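Long-range contacts in uncharacterized protein (Bacteroides eggerthii DSM 20697, PDB 4ECO), which is of unknown function but is built as a leucine-rich repeat solenoid, a scaffold that probably serves in protein binding: residues Ile101-Glu106 and Val202-Lys207; Asn194-Ser199 and Asn215-Ala220; Thr324-Met329 and Pro347-Glu352; Asp408-Glu413 and Asn439-Gln444; Leu495-Leu500 and Leu520-Phe525. All coordinates share one frame; numbering follows the deposited sequence.

Contact 1: residues Ile101-Glu106 and Val202-Lys207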
# COMPACT_ATOMS: atom_id res chain seq x y z
N ILE A 101 10.62 30.99 -16.31
CA ILE A 101 11.03 29.80 -15.56
C ILE A 101 12.39 29.29 -16.09
O ILE A 101 13.22 28.88 -15.27
CB ILE A 101 9.91 28.70 -15.59
CG1 ILE A 101 10.17 27.55 -14.61
CG2 ILE A 101 9.54 28.20 -16.98
CD1 ILE A 101 9.49 27.70 -13.29
N GLY A 102 12.63 29.42 -17.40
CA GLY A 102 13.85 28.99 -18.10
C GLY A 102 15.13 29.68 -17.67
O GLY A 102 16.22 29.20 -17.99
N GLN A 103 15.02 30.79 -16.93
CA GLN A 103 16.15 31.55 -16.39
C GLN A 103 16.83 30.79 -15.25
O GLN A 103 18.06 30.84 -15.11
CB GLN A 103 15.65 32.95 -15.91
CG GLN A 103 16.67 33.82 -15.16
CD GLN A 103 18.01 33.94 -15.83
OE1 GLN A 103 18.14 34.14 -17.05
NE2 GLN A 103 19.05 33.83 -15.03
N LEU A 104 16.02 30.09 -14.43
CA LEU A 104 16.44 29.35 -13.24
C LEU A 104 17.13 28.07 -13.63
O LEU A 104 16.63 26.99 -13.32
CB LEU A 104 15.20 29.05 -12.36
CG LEU A 104 14.26 30.20 -12.02
CD1 LEU A 104 13.20 29.73 -11.07
CD2 LEU A 104 15.00 31.35 -11.41
N THR A 105 18.28 28.17 -14.32
CA THR A 105 19.01 27.02 -14.86
C THR A 105 19.74 26.19 -13.78
O THR A 105 20.17 25.06 -14.07
CB THR A 105 20.00 27.50 -15.91
OG1 THR A 105 20.82 28.56 -15.38
CG2 THR A 105 19.31 27.92 -17.20
N GLU A 106 19.84 26.69 -12.55
CA GLU A 106 20.52 25.95 -11.48
C GLU A 106 19.54 25.09 -10.72
O GLU A 106 19.94 24.39 -9.78
CB GLU A 106 21.27 26.90 -10.51
CG GLU A 106 22.40 27.67 -11.17
CD GLU A 106 23.30 26.86 -12.10
OE1 GLU A 106 23.79 25.80 -11.66
OE2 GLU A 106 23.51 27.30 -13.26
N VAL A 202 10.82 24.82 -19.50
CA VAL A 202 11.31 23.82 -18.54
C VAL A 202 12.50 22.99 -19.18
O VAL A 202 13.44 22.61 -18.47
CB VAL A 202 10.12 22.93 -18.06
CG1 VAL A 202 10.58 21.78 -17.17
CG2 VAL A 202 9.11 23.78 -17.31
N MSE A 203 12.52 22.85 -20.54
CA MSE A 203 13.59 22.19 -21.33
C MSE A 203 14.95 22.88 -21.18
O MSE A 203 15.97 22.33 -21.64
CB MSE A 203 13.25 22.20 -22.83
CG MSE A 203 11.97 21.49 -23.23
SE MSE A 203 11.84 21.64 -25.17
CE MSE A 203 9.99 21.09 -25.43
N ARG A 204 14.96 24.12 -20.66
CA ARG A 204 16.19 24.86 -20.45
C ARG A 204 16.84 24.44 -19.13
O ARG A 204 18.07 24.54 -19.00
CB ARG A 204 15.93 26.37 -20.48
CG ARG A 204 17.19 27.19 -20.77
CD ARG A 204 16.80 28.58 -21.19
NE ARG A 204 17.95 29.43 -21.51
CZ ARG A 204 18.57 30.22 -20.64
NH1 ARG A 204 18.15 30.29 -19.38
NH2 ARG A 204 19.60 30.96 -21.03
N LEU A 205 16.04 23.95 -18.17
CA LEU A 205 16.50 23.53 -16.83
C LEU A 205 17.14 22.15 -16.92
O LEU A 205 16.60 21.16 -16.44
CB LEU A 205 15.34 23.56 -15.81
CG LEU A 205 14.37 24.75 -15.90
CD1 LEU A 205 13.17 24.55 -15.02
CD2 LEU A 205 15.05 26.08 -15.64
N THR A 206 18.32 22.09 -17.56
CA THR A 206 19.06 20.85 -17.82
C THR A 206 19.60 20.21 -16.53
O THR A 206 20.08 19.07 -16.59
CB THR A 206 20.21 21.08 -18.83
OG1 THR A 206 21.15 22.01 -18.30
CG2 THR A 206 19.70 21.55 -20.20
N LYS A 207 19.51 20.90 -15.36
CA LYS A 207 20.00 20.36 -14.09
C LYS A 207 18.85 19.79 -13.24
O LYS A 207 19.11 19.22 -12.17
CB LYS A 207 20.79 21.43 -13.30
CG LYS A 207 22.02 21.93 -14.04
CD LYS A 207 23.00 22.64 -13.14
CE LYS A 207 24.14 23.16 -13.98
NZ LYS A 207 25.29 23.60 -13.14
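L205 and I101 form the apolar centre, with L205 CD1 4.3 Å from I101 CG1. The other methyl of L205, CD2, is turned to L104 and lies 4.4 Å from its CB; CG stands beside the backbone N of L205 (chi1 -41°), which aims this branch at the 101-104 backbone. A looser touch, 4.5 Å between I101 CG2 and V202 CG2, extends the apolar patch.

Outward from there, R204 spans the gap. Its CG is anti to the backbone N (chi1 -159°) and the chain is extended as far as NE, laying the methylenes alongside G102. NH1 then donates to G102 O at 2.6 Å with an N-H...O angle of 155°. The oxygen lies in the guanidinium plane, whereas NH1 sits above the carbonyl plane. The methyl CG2 of T105 is 3.4 Å from R204 NH1. R204 has a second partner: NE forms a salt bridge with E241.

At the polar edge, K207 and E106 run side by side. The lysine chain is extended past T105 O, 3.6 Å from K207 CG, and K207 NZ meets the syn lone pair of E106 OE1 in a 3.0 Å salt bridge. Two 3-10 turns, each leading into an inverse gamma turn and then a strand of a parallel pair (109-111 and 210-214), are stacked as what appear to be corresponding parts of neighbouring coils, as in a leucine-rich repeat solenoid.

Contact 2: residues Asn194-Ser199 and Asn215-Ala220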
# COMPACT_ATOMS: atom_id res chain seq x y z
N ASN A 194 -4.90 26.64 -9.55
CA ASN A 194 -5.53 26.92 -10.83
C ASN A 194 -4.44 27.20 -11.90
O ASN A 194 -4.53 28.17 -12.65
CB ASN A 194 -6.53 28.05 -10.71
CG ASN A 194 -7.55 28.00 -11.80
OD1 ASN A 194 -8.51 27.21 -11.76
ND2 ASN A 194 -7.35 28.82 -12.82
N ILE A 195 -3.40 26.32 -11.96
CA ILE A 195 -2.35 26.42 -12.98
C ILE A 195 -2.98 25.89 -14.28
O ILE A 195 -3.36 24.73 -14.34
CB ILE A 195 -1.04 25.67 -12.58
CG1 ILE A 195 -0.48 26.00 -11.17
CG2 ILE A 195 0.03 25.76 -13.67
CD1 ILE A 195 -0.14 27.36 -10.93
N THR A 196 -3.13 26.74 -15.29
CA THR A 196 -3.79 26.38 -16.54
C THR A 196 -2.81 26.15 -17.69
O THR A 196 -3.21 25.65 -18.74
CB THR A 196 -4.80 27.47 -16.93
OG1 THR A 196 -4.13 28.75 -16.99
CG2 THR A 196 -5.97 27.55 -15.95
N PHE A 197 -1.54 26.48 -17.49
CA PHE A 197 -0.51 26.37 -18.51
C PHE A 197 0.88 26.26 -17.87
O PHE A 197 1.13 26.87 -16.82
CB PHE A 197 -0.59 27.63 -19.42
CG PHE A 197 0.16 27.56 -20.72
CD1 PHE A 197 1.52 27.86 -20.78
CD2 PHE A 197 -0.48 27.19 -21.89
CE1 PHE A 197 2.22 27.73 -21.97
CE2 PHE A 197 0.22 27.08 -23.09
CZ PHE A 197 1.57 27.37 -23.12
N VAL A 198 1.77 25.47 -18.50
CA VAL A 198 3.16 25.32 -18.08
C VAL A 198 3.99 25.50 -19.33
O VAL A 198 3.79 24.79 -20.32
CB VAL A 198 3.54 24.02 -17.31
CG1 VAL A 198 4.95 24.14 -16.72
CG2 VAL A 198 2.56 23.72 -16.20
N SER A 199 4.91 26.49 -19.28
CA SER A 199 5.80 26.88 -20.36
C SER A 199 6.76 25.74 -20.81
O SER A 199 7.26 24.95 -20.01
CB SER A 199 6.62 28.09 -19.93
OG SER A 199 7.64 28.44 -20.84
N ASN A 215 -3.03 18.30 -8.91
CA ASN A 215 -4.31 18.91 -8.51
C ASN A 215 -4.55 20.22 -9.30
O ASN A 215 -5.12 21.17 -8.78
CB ASN A 215 -4.34 19.12 -7.00
CG ASN A 215 -3.75 17.95 -6.24
OD1 ASN A 215 -4.32 16.86 -6.20
ND2 ASN A 215 -2.55 18.11 -5.72
N SER A 216 -4.15 20.20 -10.59
CA SER A 216 -4.21 21.32 -11.53
C SER A 216 -5.28 21.13 -12.58
O SER A 216 -5.51 20.00 -13.01
CB SER A 216 -2.87 21.51 -12.23
OG SER A 216 -1.91 22.18 -11.42
N PRO A 217 -5.91 22.22 -13.05
CA PRO A 217 -6.98 22.06 -14.05
C PRO A 217 -6.51 22.10 -15.50
O PRO A 217 -7.36 22.10 -16.41
CB PRO A 217 -7.88 23.26 -13.77
CG PRO A 217 -6.98 24.30 -13.22
CD PRO A 217 -5.78 23.63 -12.63
N PHE A 218 -5.18 22.13 -15.73
CA PHE A 218 -4.66 22.23 -17.10
C PHE A 218 -4.95 20.97 -17.93
O PHE A 218 -5.24 19.90 -17.38
CB PHE A 218 -3.15 22.56 -17.15
CG PHE A 218 -2.24 21.83 -16.19
CD1 PHE A 218 -2.36 20.46 -15.98
CD2 PHE A 218 -1.17 22.50 -15.58
CE1 PHE A 218 -1.47 19.78 -15.15
CE2 PHE A 218 -0.30 21.81 -14.74
CZ PHE A 218 -0.45 20.45 -14.53
N VAL A 219 -4.90 21.13 -19.25
CA VAL A 219 -5.09 20.07 -20.25
C VAL A 219 -3.69 19.61 -20.69
O VAL A 219 -2.74 20.38 -20.60
CB VAL A 219 -5.99 20.52 -21.44
CG1 VAL A 219 -7.43 20.70 -20.99
CG2 VAL A 219 -5.47 21.78 -22.11
N ALA A 220 -3.58 18.35 -21.14
CA ALA A 220 -2.33 17.68 -21.52
C ALA A 220 -1.45 18.50 -22.49
O ALA A 220 -0.24 18.59 -22.27
CB ALA A 220 -2.63 16.34 -22.14
O HOH W 1 -4.87 24.16 -19.97
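T196 O faces the 215-220 loop, where F218 CB approaches it to 3.5 Å. A water bridges the backbones, accepting from V219 N at 3.1 Å and donating to T196 O, the latter bond refined shorter than the resolution can vouch for. One residue earlier, I195 O lies 3.2 Å from P217 CD, and the N194 side chain crosses the P217 ring at about a right angle.

F218 carries the apolar part. Its CG sits between the backbone N and the carbonyl carbon (chi1 43°), a rotation that folds the ring back over S216, whose CB stands over the centre of one face. Beside the ring runs I195, its CG2 4.0 Å from F218 CD2, and F218 CE2 reaches V198 CG2 at 3.7 Å. With an alanine at F218, I195 and V198 would probably lose their shared aromatic neighbour and a gap would open between strand and loop. The hydroxyl of S216 bonds N193.

Strand 194-198 pairs in parallel with 96-97; the loop follows strand 210-214. This is consistent with a leucine-rich repeat coil, in which S216 probably takes the place of the usual ladder asparagine and F218 that of the apolar residue two positions on.

Contact 3: residues Thr324-Met329 and Pro347-Glu352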
# COMPACT_ATOMS: atom_id res chain seq x y z
N THR A 324 5.11 -7.75 -25.08
CA THR A 324 6.34 -7.37 -25.81
C THR A 324 6.82 -5.93 -25.44
O THR A 324 8.01 -5.63 -25.54
CB THR A 324 6.14 -7.49 -27.34
OG1 THR A 324 5.27 -6.47 -27.80
CG2 THR A 324 5.61 -8.85 -27.77
N SER A 325 5.88 -5.05 -25.03
CA SER A 325 6.20 -3.69 -24.62
C SER A 325 6.62 -3.69 -23.17
O SER A 325 7.60 -3.05 -22.82
CB SER A 325 5.02 -2.76 -24.87
OG SER A 325 4.80 -2.54 -26.25
N LEU A 326 5.89 -4.46 -22.31
CA LEU A 326 6.17 -4.62 -20.88
C LEU A 326 7.57 -5.20 -20.65
O LEU A 326 8.28 -4.72 -19.77
CB LEU A 326 5.11 -5.51 -20.20
CG LEU A 326 3.66 -4.99 -20.09
CD1 LEU A 326 2.84 -5.88 -19.20
CD2 LEU A 326 3.62 -3.61 -19.52
N GLN A 327 7.98 -6.21 -21.46
CA GLN A 327 9.28 -6.90 -21.40
C GLN A 327 10.47 -5.94 -21.48
O GLN A 327 11.55 -6.27 -20.97
CB GLN A 327 9.41 -7.90 -22.57
CG GLN A 327 8.56 -9.18 -22.50
CD GLN A 327 8.51 -9.89 -23.86
OE1 GLN A 327 9.06 -9.43 -24.88
NE2 GLN A 327 7.83 -11.03 -23.90
N LYS A 328 10.29 -4.79 -22.17
CA LYS A 328 11.31 -3.76 -22.39
C LYS A 328 11.68 -3.02 -21.10
O LYS A 328 12.82 -2.57 -20.97
CB LYS A 328 10.85 -2.73 -23.43
CG LYS A 328 10.40 -3.29 -24.76
CD LYS A 328 9.97 -2.19 -25.72
CE LYS A 328 9.65 -2.73 -27.10
NZ LYS A 328 9.25 -1.65 -28.03
N MSE A 329 10.74 -2.90 -20.17
CA MSE A 329 10.92 -2.17 -18.89
C MSE A 329 11.74 -3.00 -17.87
O MSE A 329 11.30 -3.23 -16.73
CB MSE A 329 9.55 -1.81 -18.30
CG MSE A 329 8.61 -1.14 -19.29
SE MSE A 329 7.16 -0.34 -18.30
CE MSE A 329 7.99 1.32 -17.96
N PRO A 347 -1.65 -9.07 -18.92
CA PRO A 347 -0.43 -9.30 -19.72
C PRO A 347 0.78 -9.47 -18.77
O PRO A 347 0.75 -8.93 -17.65
CB PRO A 347 -0.34 -8.05 -20.60
CG PRO A 347 -1.71 -7.41 -20.53
CD PRO A 347 -2.19 -7.71 -19.16
N ALA A 348 1.81 -10.26 -19.16
CA ALA A 348 2.97 -10.53 -18.29
C ALA A 348 4.22 -9.72 -18.65
O ALA A 348 4.45 -9.44 -19.83
CB ALA A 348 3.31 -12.01 -18.34
N PHE A 349 5.04 -9.37 -17.64
CA PHE A 349 6.33 -8.67 -17.82
C PHE A 349 7.48 -9.66 -18.12
O PHE A 349 8.40 -9.35 -18.89
CB PHE A 349 6.69 -7.85 -16.57
CG PHE A 349 5.78 -6.70 -16.22
CD1 PHE A 349 6.03 -5.43 -16.73
CD2 PHE A 349 4.70 -6.88 -15.38
CE1 PHE A 349 5.18 -4.37 -16.42
CE2 PHE A 349 3.84 -5.82 -15.08
CZ PHE A 349 4.09 -4.57 -15.60
N GLY A 350 7.42 -10.81 -17.44
CA GLY A 350 8.42 -11.86 -17.48
C GLY A 350 9.16 -11.96 -16.16
O GLY A 350 9.19 -10.99 -15.40
N SER A 351 9.75 -13.14 -15.88
CA SER A 351 10.52 -13.44 -14.66
C SER A 351 11.73 -12.51 -14.50
O SER A 351 12.14 -12.23 -13.38
CB SER A 351 11.03 -14.88 -14.68
OG SER A 351 10.18 -15.80 -15.36
N GLU A 352 12.32 -12.08 -15.64
CA GLU A 352 13.49 -11.20 -15.76
C GLU A 352 13.29 -9.85 -15.05
O GLU A 352 14.27 -9.29 -14.54
CB GLU A 352 13.83 -10.94 -17.23
CG GLU A 352 14.17 -12.20 -18.02
CD GLU A 352 13.04 -13.20 -18.18
OE1 GLU A 352 11.85 -12.79 -18.23
OE2 GLU A 352 13.34 -14.41 -18.24
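L326 meets F349 with nearly its whole side chain. The methyl CD1 stands over the centre of the phenyl face, 3.9 Å from the ring centroid and 9° off the ring normal, a CH-pi contact. L326 CD2 approaches F349 CE1 at 3.6 Å, and L326 CB is equally near F349 CD1. With CG beside the backbone N (chi1 -67°), the branch is directed at the ring, and both methyls reach it; CD1 also touches P347 CB at 4.1 Å.

Next, Q327 leans on the backbone, its CG 3.6 Å from F349 O. The chain then finishes a type I beta turn, with M329 N donating to L326 O at 3.1 Å. The selenomethionine M329 packs instead on W295 and A299 of helix 288-300.

Helix 323-326 and the turn after it are thus set on the loop between strands 334-336 and 354-359, helix and loop both connecting parallel strands, as is common in leucine-rich repeat solenoids. W295 also touches F349, while F372 meets the F349 ring edge-to-face.

Contact 4: residues Asp408-Glu413 and Asn439-Gln444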
# COMPACT_ATOMS: atom_id res chain seq x y z
N ASP A 408 -1.31 -10.80 0.30
CA ASP A 408 -2.75 -10.62 0.47
C ASP A 408 -3.49 -11.09 -0.75
O ASP A 408 -3.34 -10.51 -1.84
CB ASP A 408 -3.07 -9.15 0.78
CG ASP A 408 -4.43 -8.89 1.43
OD1 ASP A 408 -5.34 -9.75 1.29
OD2 ASP A 408 -4.60 -7.82 2.03
N PHE A 409 -4.28 -12.17 -0.58
CA PHE A 409 -5.16 -12.72 -1.62
C PHE A 409 -6.64 -12.60 -1.19
O PHE A 409 -7.51 -13.20 -1.83
CB PHE A 409 -4.82 -14.17 -1.96
CG PHE A 409 -3.49 -14.40 -2.62
CD1 PHE A 409 -3.32 -14.12 -3.97
CD2 PHE A 409 -2.45 -14.99 -1.92
CE1 PHE A 409 -2.09 -14.36 -4.59
CE2 PHE A 409 -1.22 -15.22 -2.54
CZ PHE A 409 -1.04 -14.90 -3.87
N SER A 410 -6.92 -11.81 -0.12
CA SER A 410 -8.28 -11.65 0.41
C SER A 410 -9.24 -10.98 -0.61
O SER A 410 -8.80 -10.24 -1.50
CB SER A 410 -8.29 -10.89 1.74
OG SER A 410 -8.08 -9.49 1.64
N TYR A 411 -10.54 -11.30 -0.49
CA TYR A 411 -11.60 -10.78 -1.33
C TYR A 411 -11.35 -11.12 -2.77
O TYR A 411 -11.14 -10.24 -3.60
CB TYR A 411 -11.76 -9.29 -1.15
CG TYR A 411 -12.53 -8.91 0.08
CD1 TYR A 411 -13.92 -8.85 0.06
CD2 TYR A 411 -11.86 -8.52 1.25
CE1 TYR A 411 -14.64 -8.45 1.19
CE2 TYR A 411 -12.57 -8.08 2.37
CZ TYR A 411 -13.96 -8.05 2.33
OH TYR A 411 -14.67 -7.61 3.41
N ASN A 412 -11.35 -12.41 -3.06
CA ASN A 412 -11.20 -12.97 -4.39
C ASN A 412 -12.23 -14.07 -4.53
O ASN A 412 -13.20 -14.11 -3.76
CB ASN A 412 -9.75 -13.45 -4.65
CG ASN A 412 -8.84 -12.37 -5.20
OD1 ASN A 412 -9.06 -11.85 -6.30
ND2 ASN A 412 -7.81 -12.01 -4.46
N GLU A 413 -12.07 -14.94 -5.54
CA GLU A 413 -12.99 -16.03 -5.82
C GLU A 413 -12.21 -17.35 -5.87
O GLU A 413 -12.53 -18.24 -6.66
CB GLU A 413 -13.73 -15.75 -7.13
CG GLU A 413 -14.92 -14.85 -6.89
CD GLU A 413 -15.28 -13.91 -8.02
OE1 GLU A 413 -15.53 -14.39 -9.15
OE2 GLU A 413 -15.36 -12.69 -7.75
N ASN A 439 -2.88 -14.28 3.49
CA ASN A 439 -4.23 -13.81 3.77
C ASN A 439 -5.13 -14.31 2.67
O ASN A 439 -5.10 -13.77 1.57
CB ASN A 439 -4.28 -12.29 3.92
CG ASN A 439 -5.62 -11.76 4.38
OD1 ASN A 439 -6.66 -12.44 4.34
ND2 ASN A 439 -5.63 -10.53 4.83
N LEU A 440 -5.88 -15.36 2.97
CA LEU A 440 -6.83 -15.96 2.03
C LEU A 440 -8.28 -15.75 2.52
O LEU A 440 -9.18 -16.48 2.09
CB LEU A 440 -6.52 -17.45 1.85
CG LEU A 440 -5.31 -17.78 0.99
CD1 LEU A 440 -4.87 -19.20 1.22
CD2 LEU A 440 -5.60 -17.53 -0.47
N SER A 441 -8.50 -14.75 3.42
CA SER A 441 -9.84 -14.46 3.95
C SER A 441 -10.77 -13.93 2.84
O SER A 441 -10.30 -13.47 1.80
CB SER A 441 -9.78 -13.46 5.12
OG SER A 441 -9.16 -12.23 4.78
N ASN A 442 -12.09 -14.05 3.03
CA ASN A 442 -13.14 -13.65 2.07
C ASN A 442 -12.89 -14.21 0.66
O ASN A 442 -12.65 -13.46 -0.29
CB ASN A 442 -13.33 -12.13 2.02
CG ASN A 442 -14.22 -11.64 3.11
OD1 ASN A 442 -15.44 -11.89 3.09
ND2 ASN A 442 -13.63 -10.96 4.11
N ASN A 443 -12.96 -15.53 0.54
CA ASN A 443 -12.83 -16.24 -0.73
C ASN A 443 -13.92 -17.33 -0.80
O ASN A 443 -14.91 -17.23 -0.07
CB ASN A 443 -11.40 -16.82 -0.89
CG ASN A 443 -10.45 -15.91 -1.60
OD1 ASN A 443 -10.50 -15.76 -2.81
ND2 ASN A 443 -9.54 -15.30 -0.87
N GLN A 444 -13.74 -18.36 -1.64
CA GLN A 444 -14.72 -19.42 -1.75
C GLN A 444 -14.04 -20.78 -1.58
O GLN A 444 -14.45 -21.76 -2.23
CB GLN A 444 -15.44 -19.30 -3.08
CG GLN A 444 -16.45 -18.18 -3.11
CD GLN A 444 -17.12 -18.09 -4.45
OE1 GLN A 444 -17.02 -17.08 -5.15
NE2 GLN A 444 -17.78 -19.16 -4.85
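N442 lays its amide flat on the ring of Y411, the two planes only 15° apart. N442 CB is centred over one face, 3.7 Å from the ring centroid, and ND2 lies 3.4 Å from Y411 CZ. Both residues have positive phi and occupy the same place in adjacent leucine-rich repeats, consistent with the side-by-side stacking; H386 stacks on Y411 too.

The two segments run almost parallel, their end-to-end directions 4° apart. Backbone bonds link the coils step by step, F409 N to N439 O at 2.8 Å and N412 N to N442 O at 3.2 Å. D408 and N439 also correspond: each OD1 accepts the backbone N of the serine two residues on, an Asx turn, and also that serine's OG.

N412 and N443 belong to the asparagine ladder of the fold. N443 OD1 receives I414 N. F409 O is gripped from opposite faces of its plane, by N412 ND2 at 2.9 Å and by N443 ND2 at 3.1 Å with an N-H...O angle of 167°.

Contact 5: residues Leu495-Leu500 and Leu520-Phe525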
# COMPACT_ATOMS: atom_id res chain seq x y z
N LEU A 495 -9.68 -19.16 11.24
CA LEU A 495 -10.69 -19.95 10.52
C LEU A 495 -12.10 -19.44 10.81
O LEU A 495 -13.07 -20.17 10.55
CB LEU A 495 -10.56 -21.44 10.89
CG LEU A 495 -9.35 -22.17 10.30
CD1 LEU A 495 -8.99 -23.36 11.12
CD2 LEU A 495 -9.57 -22.49 8.82
N ARG A 496 -12.23 -18.19 11.28
CA ARG A 496 -13.54 -17.59 11.55
C ARG A 496 -14.41 -17.59 10.31
O ARG A 496 -13.90 -17.57 9.17
CB ARG A 496 -13.42 -16.14 12.05
CG ARG A 496 -12.82 -15.90 13.44
CD ARG A 496 -12.53 -14.42 13.60
NE ARG A 496 -11.60 -13.98 12.54
CZ ARG A 496 -11.52 -12.75 12.05
NH1 ARG A 496 -12.29 -11.79 12.53
NH2 ARG A 496 -10.65 -12.48 11.10
N PHE A 497 -15.73 -17.57 10.51
CA PHE A 497 -16.71 -17.46 9.44
C PHE A 497 -16.52 -18.50 8.38
O PHE A 497 -16.25 -18.18 7.22
CB PHE A 497 -16.71 -16.07 8.79
CG PHE A 497 -17.03 -15.00 9.80
CD1 PHE A 497 -18.34 -14.75 10.18
CD2 PHE A 497 -16.01 -14.28 10.41
CE1 PHE A 497 -18.63 -13.80 11.14
CE2 PHE A 497 -16.30 -13.32 11.38
CZ PHE A 497 -17.61 -13.09 11.74
N ASN A 498 -16.70 -19.75 8.80
CA ASN A 498 -16.71 -20.91 7.93
C ASN A 498 -17.89 -21.75 8.40
O ASN A 498 -18.76 -21.24 9.12
CB ASN A 498 -15.36 -21.66 7.95
CG ASN A 498 -14.38 -21.13 6.95
OD1 ASN A 498 -14.37 -21.53 5.80
ND2 ASN A 498 -13.50 -20.25 7.37
N LYS A 499 -17.96 -23.02 7.99
CA LYS A 499 -19.05 -23.87 8.39
C LYS A 499 -18.45 -25.16 8.93
O LYS A 499 -18.99 -26.24 8.70
CB LYS A 499 -20.00 -24.08 7.19
CG LYS A 499 -20.86 -22.85 6.87
CD LYS A 499 -21.53 -22.96 5.53
CE LYS A 499 -22.45 -21.81 5.25
NZ LYS A 499 -23.09 -21.91 3.90
N LEU A 500 -17.33 -25.02 9.68
CA LEU A 500 -16.55 -26.12 10.23
C LEU A 500 -17.26 -26.87 11.34
O LEU A 500 -17.75 -26.26 12.29
CB LEU A 500 -15.20 -25.62 10.78
CG LEU A 500 -14.15 -25.15 9.76
CD1 LEU A 500 -13.04 -24.39 10.44
CD2 LEU A 500 -13.54 -26.32 9.00
N LEU A 520 -11.62 -20.13 15.83
CA LEU A 520 -12.67 -20.92 15.18
C LEU A 520 -14.05 -20.28 15.41
O LEU A 520 -15.07 -20.95 15.25
CB LEU A 520 -12.65 -22.37 15.74
CG LEU A 520 -11.31 -23.13 15.68
CD1 LEU A 520 -11.35 -24.32 16.56
CD2 LEU A 520 -10.96 -23.52 14.25
N SER A 521 -14.07 -18.99 15.79
CA SER A 521 -15.32 -18.29 16.04
C SER A 521 -16.14 -18.22 14.77
O SER A 521 -15.58 -18.04 13.67
CB SER A 521 -15.07 -16.90 16.60
OG SER A 521 -14.55 -16.97 17.91
N TYR A 522 -17.49 -18.39 14.92
CA TYR A 522 -18.46 -18.36 13.83
C TYR A 522 -18.27 -19.55 12.91
O TYR A 522 -17.90 -19.42 11.74
CB TYR A 522 -18.38 -17.05 13.04
CG TYR A 522 -18.75 -15.86 13.89
CD1 TYR A 522 -20.07 -15.48 14.04
CD2 TYR A 522 -17.77 -15.13 14.57
CE1 TYR A 522 -20.42 -14.38 14.82
CE2 TYR A 522 -18.11 -14.03 15.35
CZ TYR A 522 -19.45 -13.67 15.49
OH TYR A 522 -19.86 -12.60 16.25
N ASN A 523 -18.53 -20.72 13.47
CA ASN A 523 -18.43 -21.99 12.79
C ASN A 523 -19.58 -22.90 13.25
O ASN A 523 -20.57 -22.40 13.78
CB ASN A 523 -17.04 -22.60 12.99
CG ASN A 523 -16.08 -22.16 11.91
OD1 ASN A 523 -16.20 -22.56 10.75
ND2 ASN A 523 -15.12 -21.32 12.26
N SER A 524 -19.50 -24.21 12.99
CA SER A 524 -20.64 -25.07 13.27
C SER A 524 -20.31 -26.26 14.16
O SER A 524 -21.01 -27.26 14.10
CB SER A 524 -21.22 -25.56 11.95
OG SER A 524 -21.52 -24.44 11.13
N PHE A 525 -19.31 -26.14 15.02
CA PHE A 525 -18.94 -27.20 15.94
C PHE A 525 -20.03 -27.47 16.95
O PHE A 525 -20.53 -26.52 17.57
CB PHE A 525 -17.64 -26.86 16.71
CG PHE A 525 -16.41 -26.86 15.84
CD1 PHE A 525 -15.75 -28.06 15.54
CD2 PHE A 525 -15.92 -25.68 15.29
CE1 PHE A 525 -14.63 -28.07 14.70
CE2 PHE A 525 -14.81 -25.69 14.45
CZ PHE A 525 -14.16 -26.88 14.16
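F497 and Y522 lie flat against each other as an offset stack, centroids 4.4 Å apart and planes at 12°. The shift brings Y522 CB over the rim of the F497 ring. Inward, L495 CD1 packs 3.7 Å from L520 CD2. L500 forms a bump between N523 and F525: its CB rests 3.7 Å from F525 CE2, its carbonyl oxygen over one face of that ring.

N523, a rung of the asparagine ladder of leucine-rich repeats, fills the hollow under the turn of 495-500. Its ND2 donates to L495 O at 2.9 Å and to L520 O at 3.0 Å, while OD1 accepts from L500 N at 2.9 Å. A leucine in place of N523 would probably strip L495 O of one donor and leave L500 N without its acceptor. N498, the neighbouring rung, reaches L495 O from the opposite face. The buried N523 amide thus satisfies backbone groups of both coils, suggesting that its bonds help set their spacing, with leucines packed inside and the F497/Y522 stack at the surface.

In the fold
From the N terminus, contact 1 brings 101-106 to 202-207 across 95 intervening residues, a long excursion between two coils. Contact 2 crosses it, because 194-199 precedes 202-207 whereas 215-220 follows; the two touch through I101 CG2 and S199 CB, 4.2 Å apart, and tie strand 194-198 and the loop after 210-214 to the N-terminal coils. The rest follow in series. Contact 3 closes a 17-residue loop from helix 323-326 to the approach of strand 354-359. Contact 4 joins the turns after strands 404-408 and 435-439, and contact 5 those after 492-494 and 517-519. Centres of contacts 4 and 5 are 16 Å apart, whereas those of contacts 1 and 5 are 64 Å apart.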